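Local coordinates for 6-phosphogluconate dehydrogenase, NAD-binding (PDB 6SMT), which is an S-enantioselective imine reductase that binds NADPH and probably uses it as the hydride donor for reducing imines to chiral amines, at residues 62-67 with 82-87; 78-83 with 98-103; 239-244 with 273-278. All blocks are in the same frame, centred on the assembly; numbering follows the deposited sequence.

Interaction 1 of 3, residues 62-67 with 82-87; sequences AAIAAS and AILTAA. With NDP (NADPH dihydro-nicotinamide-adenine-dinucleotide phosphate), chain L.
Ile64 reaches across from the short helix 60-65 and sets its terminal CD1 against the CB of Ala87, 3.8 Å away, while the same methyl lies 4.3 Å from CD2 of Leu84. One methyl thus makes both contacts, one turn apart on the partner helix, and no hydrogen bond joins the two segments. The reach comes from an extended side chain: CG1 stands beside the backbone N, anti to the carbonyl carbon, and chi2 of 172° carries CD1 straight on toward Ala87. Leu84 starts out pointing away from segment 62-67, and its CD2 branch is what reaches the contact. The CA atoms of Ile64 and Ala87, 7.3 Å apart, are the nearest pair across the two segments.

On helix 77-87, Ile83 faces the cofactor instead, its CD1 lying 3.8 Å from C2A of the NADPH adenine. Further out, the carbonyl of Ala63 is hydrogen-bonded to Thr14 OG1, which also bonds Ser67 OG and so ties the end of segment 62-67 to strand 12-16. Ile64 also packs on Leu16 of that strand and on Ala90, and Pro60 covers Ala87, placing this apolar contact between two helices of the Rossmann-type domain, beside the parallel part of its sheet.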
loop_
_atom_site.group_PDB
_atom_site.type_symbol
_atom_site.label_atom_id
_atom_site.label_comp_id
_atom_site.label_asym_id
_atom_site.label_seq_id
_atom_site.Cartn_x
_atom_site.Cartn_y
_atom_site.Cartn_z
ATOM N N ALA B 62 -33.180 25.360 -5.757
ATOM C CA ALA B 62 -34.116 24.680 -6.666
ATOM C C ALA B 62 -33.764 23.194 -6.824
ATOM O O ALA B 62 -34.681 22.365 -6.824
ATOM C CB ALA B 62 -34.137 25.352 -8.016
ATOM N N ALA B 63 -32.480 22.903 -6.815
ATOM C CA ALA B 63 -32.035 21.485 -6.914
ATOM C C ALA B 63 -32.519 20.703 -5.692
ATOM O O ALA B 63 -33.069 19.622 -5.867
ATOM C CB ALA B 63 -30.550 21.474 -7.089
ATOM N N ILE B 64 -32.245 21.197 -4.503
ATOM C CA ILE B 64 -32.607 20.493 -3.257
ATOM C C ILE B 64 -34.137 20.414 -3.131
ATOM O O ILE B 64 -34.705 19.376 -2.819
ATOM C CB ILE B 64 -31.891 21.133 -2.062
ATOM C CG1 ILE B 64 -30.407 20.800 -2.177
ATOM C CG2 ILE B 64 -32.506 20.644 -0.773
ATOM C CD1 ILE B 64 -29.579 21.495 -1.196
ATOM N N ALA B 65 -34.830 21.506 -3.508
ATOM C CA ALA B 65 -36.306 21.472 -3.388
ATOM C C ALA B 65 -36.957 20.487 -4.321
ATOM O O ALA B 65 -38.133 20.113 -4.064
ATOM C CB ALA B 65 -36.846 22.877 -3.649
ATOM N N ALA B 66 -36.273 19.997 -5.360
ATOM C CA ALA B 66 -36.836 19.065 -6.340
ATOM C C ALA B 66 -36.996 17.651 -5.783
ATOM O O ALA B 66 -37.733 16.845 -6.367
ATOM C CB ALA B 66 -36.006 19.064 -7.553
ATOM N N SER B 67 -36.272 17.291 -4.712
ATOM C CA SER B 67 -36.140 15.904 -4.290
ATOM C C SER B 67 -36.272 15.661 -2.786
ATOM O O SER B 67 -36.008 16.546 -1.988
ATOM C CB SER B 67 -34.785 15.346 -4.753
ATOM O OG SER B 67 -34.536 15.575 -6.149
ATOM N N ALA B 82 -20.788 26.076 1.522
ATOM C CA ALA B 82 -21.133 27.219 0.628
ATOM C C ALA B 82 -22.385 26.853 -0.198
ATOM O O ALA B 82 -23.301 27.740 -0.431
ATOM C CB ALA B 82 -19.982 27.568 -0.256
ATOM N N ILE B 83 -22.514 25.618 -0.672
ATOM C CA ILE B 83 -23.700 25.188 -1.434
ATOM C C ILE B 83 -24.906 25.173 -0.516
ATOM O O ILE B 83 -25.976 25.673 -0.908
ATOM C CB ILE B 83 -23.427 23.829 -2.078
ATOM C CG1 ILE B 83 -22.365 23.956 -3.147
ATOM C CG2 ILE B 83 -24.700 23.162 -2.561
ATOM C CD1 ILE B 83 -21.764 22.576 -3.544
ATOM N N LEU B 84 -24.816 24.647 0.684
ATOM C CA LEU B 84 -25.967 24.573 1.589
ATOM C C LEU B 84 -26.338 26.012 2.005
ATOM O O LEU B 84 -27.562 26.267 2.077
ATOM C CB LEU B 84 -25.591 23.720 2.788
ATOM C CG LEU B 84 -25.433 22.243 2.460
ATOM C CD1 LEU B 84 -24.920 21.521 3.712
ATOM C CD2 LEU B 84 -26.721 21.611 1.952
ATOM N N THR B 85 -25.378 26.918 2.222
ATOM C CA THR B 85 -25.689 28.348 2.543
ATOM C C THR B 85 -26.524 28.895 1.365
ATOM O O THR B 85 -27.588 29.580 1.668
ATOM C CB THR B 85 -24.450 29.178 2.821
ATOM O OG1 THR B 85 -23.833 28.523 3.937
ATOM C CG2 THR B 85 -24.818 30.625 3.091
ATOM N N ALA B 86 -26.090 28.730 0.121
ATOM C CA ALA B 86 -26.823 29.198 -1.081
ATOM C C ALA B 86 -28.212 28.578 -1.117
ATOM O O ALA B 86 -29.180 29.273 -1.655
ATOM C CB ALA B 86 -26.077 28.951 -2.349
ATOM N N ALA B 87 -28.425 27.344 -0.636
ATOM C CA ALA B 87 -29.724 26.651 -0.693
ATOM C C ALA B 87 -30.741 27.205 0.310
ATOM O O ALA B 87 -31.913 26.896 0.170
ATOM C CB ALA B 87 -29.564 25.182 -0.476
HETATM P PA NDP L . -13.320 17.031 -6.790
HETATM O O1A NDP L . -12.939 16.560 -5.417
HETATM O O2A NDP L . -12.264 17.469 -7.756
HETATM O O5B NDP L . -14.428 18.155 -6.639
HETATM C C5B NDP L . -14.920 18.750 -7.854
HETATM C C4B NDP L . -16.343 19.191 -7.623
HETATM O O4B NDP L . -16.416 20.163 -6.542
HETATM C C3B NDP L . -16.927 19.909 -8.856
HETATM O O3B NDP L . -18.321 19.688 -8.956
HETATM C C2B NDP L . -16.633 21.355 -8.516
HETATM O O2B NDP L . -17.423 22.359 -9.144
HETATM C C1B NDP L . -17.035 21.329 -7.055
HETATM N N9A NDP L . -16.573 22.475 -6.280
HETATM C C8A NDP L . -15.286 22.798 -5.919
HETATM N N7A NDP L . -15.221 23.893 -5.198
HETATM C C5A NDP L . -16.530 24.332 -5.084
HETATM C C6A NDP L . -17.138 25.466 -4.485
HETATM N N6A NDP L . -16.481 26.362 -3.754
HETATM N N1A NDP L . -18.478 25.583 -4.605
HETATM C C2A NDP L . -19.170 24.667 -5.289
HETATM N N3A NDP L . -18.705 23.580 -5.913
HETATM C C4A NDP L . -17.376 23.482 -5.790
HETATM O O3 NDP L . -14.182 15.951 -7.602
HETATM P PN NDP L . -14.526 14.430 -7.564
HETATM O O1N NDP L . -15.760 14.248 -8.329
HETATM O O2N NDP L . -13.329 13.652 -7.980
HETATM O O5D NDP L . -14.739 14.073 -6.011
HETATM C C5D NDP L . -15.843 14.603 -5.287
HETATM C C4D NDP L . -15.700 14.113 -3.867
HETATM O O4D NDP L . -15.808 12.666 -3.889
HETATM C C3D NDP L . -14.383 14.454 -3.157
HETATM O O3D NDP L . -14.574 14.845 -1.803
HETATM C C2D NDP L . -13.622 13.143 -3.223
HETATM O O2D NDP L . -12.657 12.939 -2.195
HETATM C C1D NDP L . -14.706 12.098 -3.177
HETATM N N1N NDP L . -14.348 10.829 -3.841
HETATM C C2N NDP L . -13.909 10.826 -5.139
HETATM C C3N NDP L . -13.493 9.688 -5.744
HETATM C C7N NDP L . -13.006 9.662 -7.138
HETATM O O7N NDP L . -12.605 8.551 -7.555
HETATM N N7N NDP L . -13.022 10.733 -7.913
HETATM C C4N NDP L . -13.471 8.438 -5.013
HETATM C C5N NDP L . -14.003 8.483 -3.666
HETATM C C6N NDP L . -14.444 9.603 -3.138
HETATM P P2B NDP L . -16.984 22.807 -10.645
HETATM O O1X NDP L . -17.806 24.112 -10.866
HETATM O O2X NDP L . -15.488 23.106 -10.588
HETATM O O3X NDP L . -17.276 21.733 -11.614
#

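Interaction 2 of 3, residues 78-83 with 98-103; sequences DAVDAI and GLSSDT. With NDP (NADPH dihydro-nicotinamide-adenine-dinucleotide phosphate), chain L.
The backbones of Val80, on helix 77-87, and Ser100, in the loop after strand 95-98, come within 7.3 Å at their CA atoms, with no direct hydrogen bond between the segments. Val80 points its CG2 at Ser100, 3.3 Å from OG and 3.5 Å from CB; chi1 of 173° sets CG2 beside the backbone N and anti to the carbonyl carbon, on the side of Ser100. Ser100 OG is hydrogen-bonded to Val74 N and Val72 O, which fix the hydroxyl beside the methyl.

Farther along, a water bridges the segments, accepting from Asp78 N at 2.9 Å and donating to Asp102 OD2 at 2.6 Å. The other oxygen, OD1, takes Thr103 N through its anti lone pair, and OD2 also receives His77 N, so the carboxylate is held at both ends. Asp78 OD1 forms a salt bridge with Arg106 NH2.

Both segments line the NADPH site: Ala79 CB lies 3.5 Å from C5A of the adenine, and Ser101 N donates to O3D of the nicotinamide ribose at 2.9 Å. Val80 also packs on Val72 of strand 69-72 and Thr110 of helix 104-116, so the contact joins helix 77-87 to the loop that leads from strand 95-98 into helix 104-116.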
loop_
_atom_site.group_PDB
_atom_site.type_symbol
_atom_site.label_atom_id
_atom_site.label_comp_id
_atom_site.label_asym_id
_atom_site.label_seq_id
_atom_site.Cartn_x
_atom_site.Cartn_y
_atom_site.Cartn_z
ATOM N N ASP B 78 -15.785 23.030 2.880
ATOM C CA ASP B 78 -15.972 24.485 2.609
ATOM C C ASP B 78 -16.909 24.639 1.395
ATOM O O ASP B 78 -17.866 25.464 1.439
ATOM C CB ASP B 78 -14.665 25.214 2.374
ATOM C CG ASP B 78 -13.889 25.451 3.674
ATOM O OD1 ASP B 78 -14.479 25.508 4.737
ATOM O OD2 ASP B 78 -12.740 25.714 3.531
ATOM N N ALA B 79 -16.771 23.783 0.384
ATOM C CA ALA B 79 -17.678 23.804 -0.780
ATOM C C ALA B 79 -19.029 23.319 -0.367
ATOM O O ALA B 79 -20.050 23.923 -0.759
ATOM C CB ALA B 79 -17.087 22.993 -1.869
ATOM N N VAL B 80 -19.166 22.199 0.370
ATOM C CA VAL B 80 -20.494 21.749 0.827
ATOM C C VAL B 80 -21.241 22.883 1.527
ATOM O O VAL B 80 -22.404 23.075 1.224
ATOM C CB VAL B 80 -20.381 20.536 1.779
ATOM C CG1 VAL B 80 -21.708 20.144 2.397
ATOM C CG2 VAL B 80 -19.802 19.346 1.038
ATOM N N ASP B 81 -20.552 23.520 2.473
ATOM C CA ASP B 81 -21.243 24.492 3.342
ATOM C C ASP B 81 -21.593 25.744 2.511
ATOM O O ASP B 81 -22.686 26.310 2.757
ATOM C CB ASP B 81 -20.375 24.808 4.533
ATOM C CG ASP B 81 -20.244 23.601 5.483
ATOM O OD1 ASP B 81 -21.028 22.597 5.346
ATOM O OD2 ASP B 81 -19.430 23.705 6.451
ATOM N N ALA B 82 -20.788 26.076 1.522
ATOM C CA ALA B 82 -21.133 27.219 0.628
ATOM C C ALA B 82 -22.385 26.853 -0.198
ATOM O O ALA B 82 -23.301 27.740 -0.431
ATOM C CB ALA B 82 -19.982 27.568 -0.256
ATOM N N ILE B 83 -22.514 25.618 -0.672
ATOM C CA ILE B 83 -23.700 25.188 -1.434
ATOM C C ILE B 83 -24.906 25.173 -0.516
ATOM O O ILE B 83 -25.976 25.673 -0.908
ATOM C CB ILE B 83 -23.427 23.829 -2.078
ATOM C CG1 ILE B 83 -22.365 23.956 -3.147
ATOM C CG2 ILE B 83 -24.700 23.162 -2.561
ATOM C CD1 ILE B 83 -21.764 22.576 -3.544
ATOM N N GLY B 98 -23.920 14.314 2.902
ATOM C CA GLY B 98 -22.624 14.818 2.493
ATOM C C GLY B 98 -21.812 13.646 2.009
ATOM O O GLY B 98 -21.715 12.653 2.725
ATOM N N LEU B 99 -21.261 13.736 0.828
ATOM C CA LEU B 99 -20.358 12.711 0.257
ATOM C C LEU B 99 -19.106 13.416 -0.189
ATOM O O LEU B 99 -18.579 13.142 -1.294
ATOM C CB LEU B 99 -21.060 11.950 -0.899
ATOM C CG LEU B 99 -22.241 11.135 -0.485
ATOM C CD1 LEU B 99 -22.901 10.561 -1.756
ATOM C CD2 LEU B 99 -21.903 10.019 0.467
ATOM N N SER B 100 -18.539 14.292 0.589
ATOM C CA SER B 100 -17.384 15.118 0.247
ATOM C C SER B 100 -16.321 14.925 1.312
ATOM O O SER B 100 -16.605 15.186 2.512
ATOM C CB SER B 100 -17.803 16.600 0.149
ATOM O OG SER B 100 -18.867 16.738 -0.834
ATOM N N SER B 101 -15.135 14.463 0.968
ATOM C CA SER B 101 -14.177 14.018 1.995
ATOM C C SER B 101 -13.639 15.181 2.826
ATOM O O SER B 101 -13.124 16.148 2.221
ATOM C CB SER B 101 -13.060 13.240 1.256
ATOM O OG SER B 101 -12.168 12.692 2.240
ATOM N N ASP B 102 -13.743 15.118 4.130
ATOM C CA ASP B 102 -13.220 16.128 5.041
ATOM C C ASP B 102 -13.213 15.526 6.448
ATOM O O ASP B 102 -13.466 14.317 6.619
ATOM C CB ASP B 102 -14.064 17.423 4.972
ATOM C CG ASP B 102 -13.313 18.719 5.186
ATOM O OD1 ASP B 102 -12.391 18.739 6.068
ATOM O OD2 ASP B 102 -13.643 19.742 4.501
ATOM N N THR B 103 -12.821 16.350 7.456
ATOM C CA THR B 103 -12.585 15.817 8.803
ATOM C C THR B 103 -13.879 15.538 9.548
ATOM O O THR B 103 -14.980 16.000 9.209
ATOM C CB THR B 103 -11.783 16.802 9.612
ATOM O OG1 THR B 103 -12.615 17.957 9.826
ATOM C CG2 THR B 103 -10.519 17.174 8.899
HETATM P PA NDP L . -13.320 17.031 -6.790
HETATM O O1A NDP L . -12.939 16.560 -5.417
HETATM O O2A NDP L . -12.264 17.469 -7.756
HETATM O O5B NDP L . -14.428 18.155 -6.639
HETATM C C5B NDP L . -14.920 18.750 -7.854
HETATM C C4B NDP L . -16.343 19.191 -7.623
HETATM O O4B NDP L . -16.416 20.163 -6.542
HETATM C C3B NDP L . -16.927 19.909 -8.856
HETATM O O3B NDP L . -18.321 19.688 -8.956
HETATM C C2B NDP L . -16.633 21.355 -8.516
HETATM O O2B NDP L . -17.423 22.359 -9.144
HETATM C C1B NDP L . -17.035 21.329 -7.055
HETATM N N9A NDP L . -16.573 22.475 -6.280
HETATM C C8A NDP L . -15.286 22.798 -5.919
HETATM N N7A NDP L . -15.221 23.893 -5.198
HETATM C C5A NDP L . -16.530 24.332 -5.084
HETATM C C6A NDP L . -17.138 25.466 -4.485
HETATM N N6A NDP L . -16.481 26.362 -3.754
HETATM N N1A NDP L . -18.478 25.583 -4.605
HETATM C C2A NDP L . -19.170 24.667 -5.289
HETATM N N3A NDP L . -18.705 23.580 -5.913
HETATM C C4A NDP L . -17.376 23.482 -5.790
HETATM O O3 NDP L . -14.182 15.951 -7.602
HETATM P PN NDP L . -14.526 14.430 -7.564
HETATM O O1N NDP L . -15.760 14.248 -8.329
HETATM O O2N NDP L . -13.329 13.652 -7.980
HETATM O O5D NDP L . -14.739 14.073 -6.011
HETATM C C5D NDP L . -15.843 14.603 -5.287
HETATM C C4D NDP L . -15.700 14.113 -3.867
HETATM O O4D NDP L . -15.808 12.666 -3.889
HETATM C C3D NDP L . -14.383 14.454 -3.157
HETATM O O3D NDP L . -14.574 14.845 -1.803
HETATM C C2D NDP L . -13.622 13.143 -3.223
HETATM O O2D NDP L . -12.657 12.939 -2.195
HETATM C C1D NDP L . -14.706 12.098 -3.177
HETATM N N1N NDP L . -14.348 10.829 -3.841
HETATM C C2N NDP L . -13.909 10.826 -5.139
HETATM C C3N NDP L . -13.493 9.688 -5.744
HETATM C C7N NDP L . -13.006 9.662 -7.138
HETATM O O7N NDP L . -12.605 8.551 -7.555
HETATM N N7N NDP L . -13.022 10.733 -7.913
HETATM C C4N NDP L . -13.471 8.438 -5.013
HETATM C C5N NDP L . -14.003 8.483 -3.666
HETATM C C6N NDP L . -14.444 9.603 -3.138
HETATM P P2B NDP L . -16.984 22.807 -10.645
HETATM O O1X NDP L . -17.806 24.112 -10.866
HETATM O O2X NDP L . -15.488 23.106 -10.588
HETATM O O3X NDP L . -17.276 21.733 -11.614
HETATM O O HOH W 1 -13.149 22.272 3.912
#

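Interaction 3 of 3, residues 239-244 with 273-278; sequences ASVSSV and DATVAA. With NDP (NADPH dihydro-nicotinamide-adenine-dinucleotide phosphate), chain F.
Val241, in the first turn of helix 241-257, meets Thr275 and Val276 of helix 263-280 across an apolar interface without hydrogen bonds between the segments. Segment 239-244 begins on the cofactor side, where Ala239 CB stands 4.1 Å from the carboxamide nitrogen N7N of NADPH. Ser240 follows at the N-cap position: its OG accepts from Ser243 N at 3.1 Å, with an N-H...O angle of 152°, and so occupies an amide that the helix leaves without a backbone carbonyl partner.

Val241 then turns toward the neighbouring helix. Its CG1, anti to the backbone N at chi1 173°, does most of the touching, lying 3.7 Å from CG2 of Thr275 and 3.8 Å from CG2 of Val276. The side chains of Val241 and Thr275 cross nearly at right angles, whereas Val241 and Val276 run past each other in opposite directions. CG2 of Thr275, anti to the backbone N, takes the contact, while OG1 is hydrogen-bonded to Tyr271 O of the same helix.

Two residues on, Ser243 faces the pyrophosphate, and its OG donates to O1A of NADPH at 2.6 Å. The same cofactor is also hydrogen-bonded to Thr42, Lys45 and Ser101 of the second subunit, and therefore lies between the two chains. Val244 packs on Val272 of helix 263-280 and on Trp184 of the second subunit. Backbone hydrogen bonds between Val241 and Asp283 and between Ser242 and Gly281 add the chain just after helix 263-280, so the start of helix 241-257 is packed between helix 263-280 and the subunit interface.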
loop_
_atom_site.group_PDB
_atom_site.type_symbol
_atom_site.label_atom_id
_atom_site.label_comp_id
_atom_site.label_asym_id
_atom_site.label_seq_id
_atom_site.Cartn_x
_atom_site.Cartn_y
_atom_site.Cartn_z
ATOM N N ALA B 239 9.572 -11.410 10.747
ATOM C CA ALA B 239 10.317 -10.346 10.018
ATOM C C ALA B 239 10.589 -9.239 11.067
ATOM O O ALA B 239 9.640 -8.564 11.514
ATOM C CB ALA B 239 9.530 -9.812 8.863
ATOM N N SER B 240 11.845 -9.073 11.391
ATOM C CA SER B 240 12.211 -8.218 12.540
ATOM C C SER B 240 12.406 -6.760 12.126
ATOM O O SER B 240 12.753 -6.389 10.961
ATOM C CB SER B 240 13.400 -8.676 13.228
ATOM O OG SER B 240 14.592 -8.406 12.457
ATOM N N VAL B 241 12.222 -5.868 13.106
ATOM C CA VAL B 241 12.540 -4.454 12.945
ATOM C C VAL B 241 13.993 -4.220 12.547
ATOM O O VAL B 241 14.272 -3.358 11.686
ATOM C CB VAL B 241 12.202 -3.721 14.256
ATOM C CG1 VAL B 241 12.650 -2.306 14.263
ATOM C CG2 VAL B 241 10.696 -3.874 14.524
ATOM N N SER B 242 14.938 -4.954 13.156
ATOM C CA SER B 242 16.373 -4.821 12.826
ATOM C C SER B 242 16.586 -5.135 11.331
ATOM O O SER B 242 17.341 -4.456 10.647
ATOM C CB SER B 242 17.212 -5.662 13.698
ATOM O OG SER B 242 16.921 -7.062 13.600
ATOM N N SER B 243 15.868 -6.115 10.800
ATOM C CA SER B 243 16.025 -6.449 9.383
ATOM C C SER B 243 15.560 -5.303 8.504
ATOM O O SER B 243 16.220 -4.944 7.507
ATOM C CB SER B 243 15.289 -7.790 9.104
ATOM O OG SER B 243 15.574 -8.214 7.758
ATOM N N VAL B 244 14.384 -4.731 8.796
ATOM C CA VAL B 244 13.906 -3.609 7.959
ATOM C C VAL B 244 14.753 -2.384 8.172
ATOM O O VAL B 244 14.860 -1.585 7.259
ATOM C CB VAL B 244 12.407 -3.364 8.054
ATOM C CG1 VAL B 244 12.025 -2.876 9.314
ATOM C CG2 VAL B 244 11.932 -2.437 6.943
ATOM N N ASP B 273 14.227 3.299 13.090
ATOM C CA ASP B 273 15.427 3.527 13.890
ATOM C C ASP B 273 15.022 3.825 15.349
ATOM O O ASP B 273 15.786 3.411 16.249
ATOM C CB ASP B 273 16.256 4.632 13.293
ATOM C CG ASP B 273 17.003 4.276 12.032
ATOM O OD1 ASP B 273 17.061 3.038 11.726
ATOM O OD2 ASP B 273 17.559 5.234 11.402
ATOM N N ALA B 274 13.991 4.606 15.571
ATOM C CA ALA B 274 13.561 4.849 16.945
ATOM C C ALA B 274 13.134 3.571 17.632
ATOM O O ALA B 274 13.369 3.384 18.810
ATOM C CB ALA B 274 12.486 5.852 16.912
ATOM N N THR B 275 12.528 2.606 16.885
ATOM C CA THR B 275 12.112 1.360 17.471
ATOM C C THR B 275 13.343 0.515 17.874
ATOM O O THR B 275 13.326 -0.131 18.919
ATOM C CB THR B 275 11.251 0.608 16.442
ATOM O OG1 THR B 275 10.109 1.405 16.096
ATOM C CG2 THR B 275 10.706 -0.692 16.975
ATOM N N VAL B 276 14.363 0.488 17.044
ATOM C CA VAL B 276 15.647 -0.175 17.369
ATOM C C VAL B 276 16.196 0.489 18.635
ATOM O O VAL B 276 16.614 -0.249 19.575
ATOM C CB VAL B 276 16.623 -0.084 16.201
ATOM C CG1 VAL B 276 18.021 -0.589 16.599
ATOM C CG2 VAL B 276 16.074 -0.886 15.037
ATOM N N ALA B 277 16.235 1.809 18.632
ATOM C CA ALA B 277 16.875 2.543 19.764
ATOM C C ALA B 277 16.106 2.276 21.046
ATOM O O ALA B 277 16.776 2.322 22.161
ATOM C CB ALA B 277 16.989 3.981 19.416
ATOM N N ALA B 278 14.822 1.987 21.015
ATOM C CA ALA B 278 13.963 1.686 22.164
ATOM C C ALA B 278 14.186 0.262 22.649
ATOM O O ALA B 278 13.518 -0.125 23.610
ATOM C CB ALA B 278 12.550 1.940 21.833
HETATM P PA NDP F . 17.351 -11.082 9.002
HETATM O O1A NDP F . 17.251 -10.211 7.829
HETATM O O2A NDP F . 16.966 -10.574 10.347
HETATM O O5B NDP F . 18.820 -11.612 9.080
HETATM C C5B NDP F . 19.222 -12.467 10.207
HETATM C C4B NDP F . 20.245 -13.458 9.746
HETATM O O4B NDP F . 21.442 -12.771 9.269
HETATM C C3B NDP F . 20.713 -14.386 10.891
HETATM O O3B NDP F . 21.050 -15.647 10.337
HETATM C C2B NDP F . 21.944 -13.641 11.385
HETATM O O2B NDP F . 22.863 -14.400 12.120
HETATM C C1B NDP F . 22.524 -13.256 10.032
HETATM N N9A NDP F . 23.560 -12.244 10.080
HETATM C C8A NDP F . 23.424 -10.911 10.425
HETATM N N7A NDP F . 24.584 -10.264 10.404
HETATM C C5A NDP F . 25.520 -11.225 10.135
HETATM C C6A NDP F . 26.934 -11.232 9.996
HETATM N N6A NDP F . 27.671 -10.118 10.088
HETATM N N1A NDP F . 27.543 -12.399 9.752
HETATM C C2A NDP F . 26.811 -13.516 9.639
HETATM N N3A NDP F . 25.487 -13.629 9.679
HETATM C C4A NDP F . 24.901 -12.470 9.943
HETATM O O3 NDP F . 16.584 -12.496 8.812
HETATM P PN NDP F . 15.442 -13.086 7.901
HETATM O O1N NDP F . 15.570 -14.550 7.993
HETATM O O2N NDP F . 14.182 -12.435 8.308
HETATM O O5D NDP F . 15.742 -12.546 6.463
HETATM C C5D NDP F . 16.934 -12.966 5.737
HETATM C C4D NDP F . 16.922 -12.270 4.402
HETATM O O4D NDP F . 15.731 -12.698 3.676
HETATM C C3D NDP F . 16.863 -10.750 4.462
HETATM O O3D NDP F . 17.773 -10.166 3.529
HETATM C C2D NDP F . 15.410 -10.431 4.195
HETATM O O2D NDP F . 15.180 -9.164 3.588
HETATM C C1D NDP F . 15.032 -11.572 3.238
HETATM N N1N NDP F . 13.581 -11.852 3.265
HETATM C C2N NDP F . 12.951 -12.149 4.444
HETATM C C3N NDP F . 11.600 -12.370 4.492
HETATM C C7N NDP F . 10.931 -12.643 5.762
HETATM O O7N NDP F . 9.678 -12.770 5.698
HETATM N N7N NDP F . 11.538 -12.814 6.922
HETATM C C4N NDP F . 10.809 -12.228 3.263
HETATM C C5N NDP F . 11.551 -11.990 2.084
HETATM C C6N NDP F . 12.862 -11.820 2.098
HETATM P P2B NDP F . 22.554 -14.597 13.722
HETATM O O1X NDP F . 21.434 -15.622 13.839
HETATM O O2X NDP F . 23.849 -15.080 14.245
HETATM O O3X NDP F . 22.149 -13.239 14.288
#

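Overall arrangement
From the N terminus, interaction 1 comes first, closing a loop from helix 60-65 through strand 69-72 to the end of helix 77-87. Interaction 2 opens on that same helix, slightly before interaction 1 closes, and runs through strand 95-98 to the loop beyond it; the loops cross over 78-87, their segments share Ala82 and Ile83, and neither loop contains the other. Both belong to the NADPH-binding domain and touch the same cofactor. Interaction 3 follows in series, closing a largely helical stretch of the C-terminal domain between helices 241-257 and 263-280, its centre about 54 Å from that of interaction 1 and about 41 Å from that of interaction 2. It adjoins a second NADPH; each cofactor is bound by both subunits.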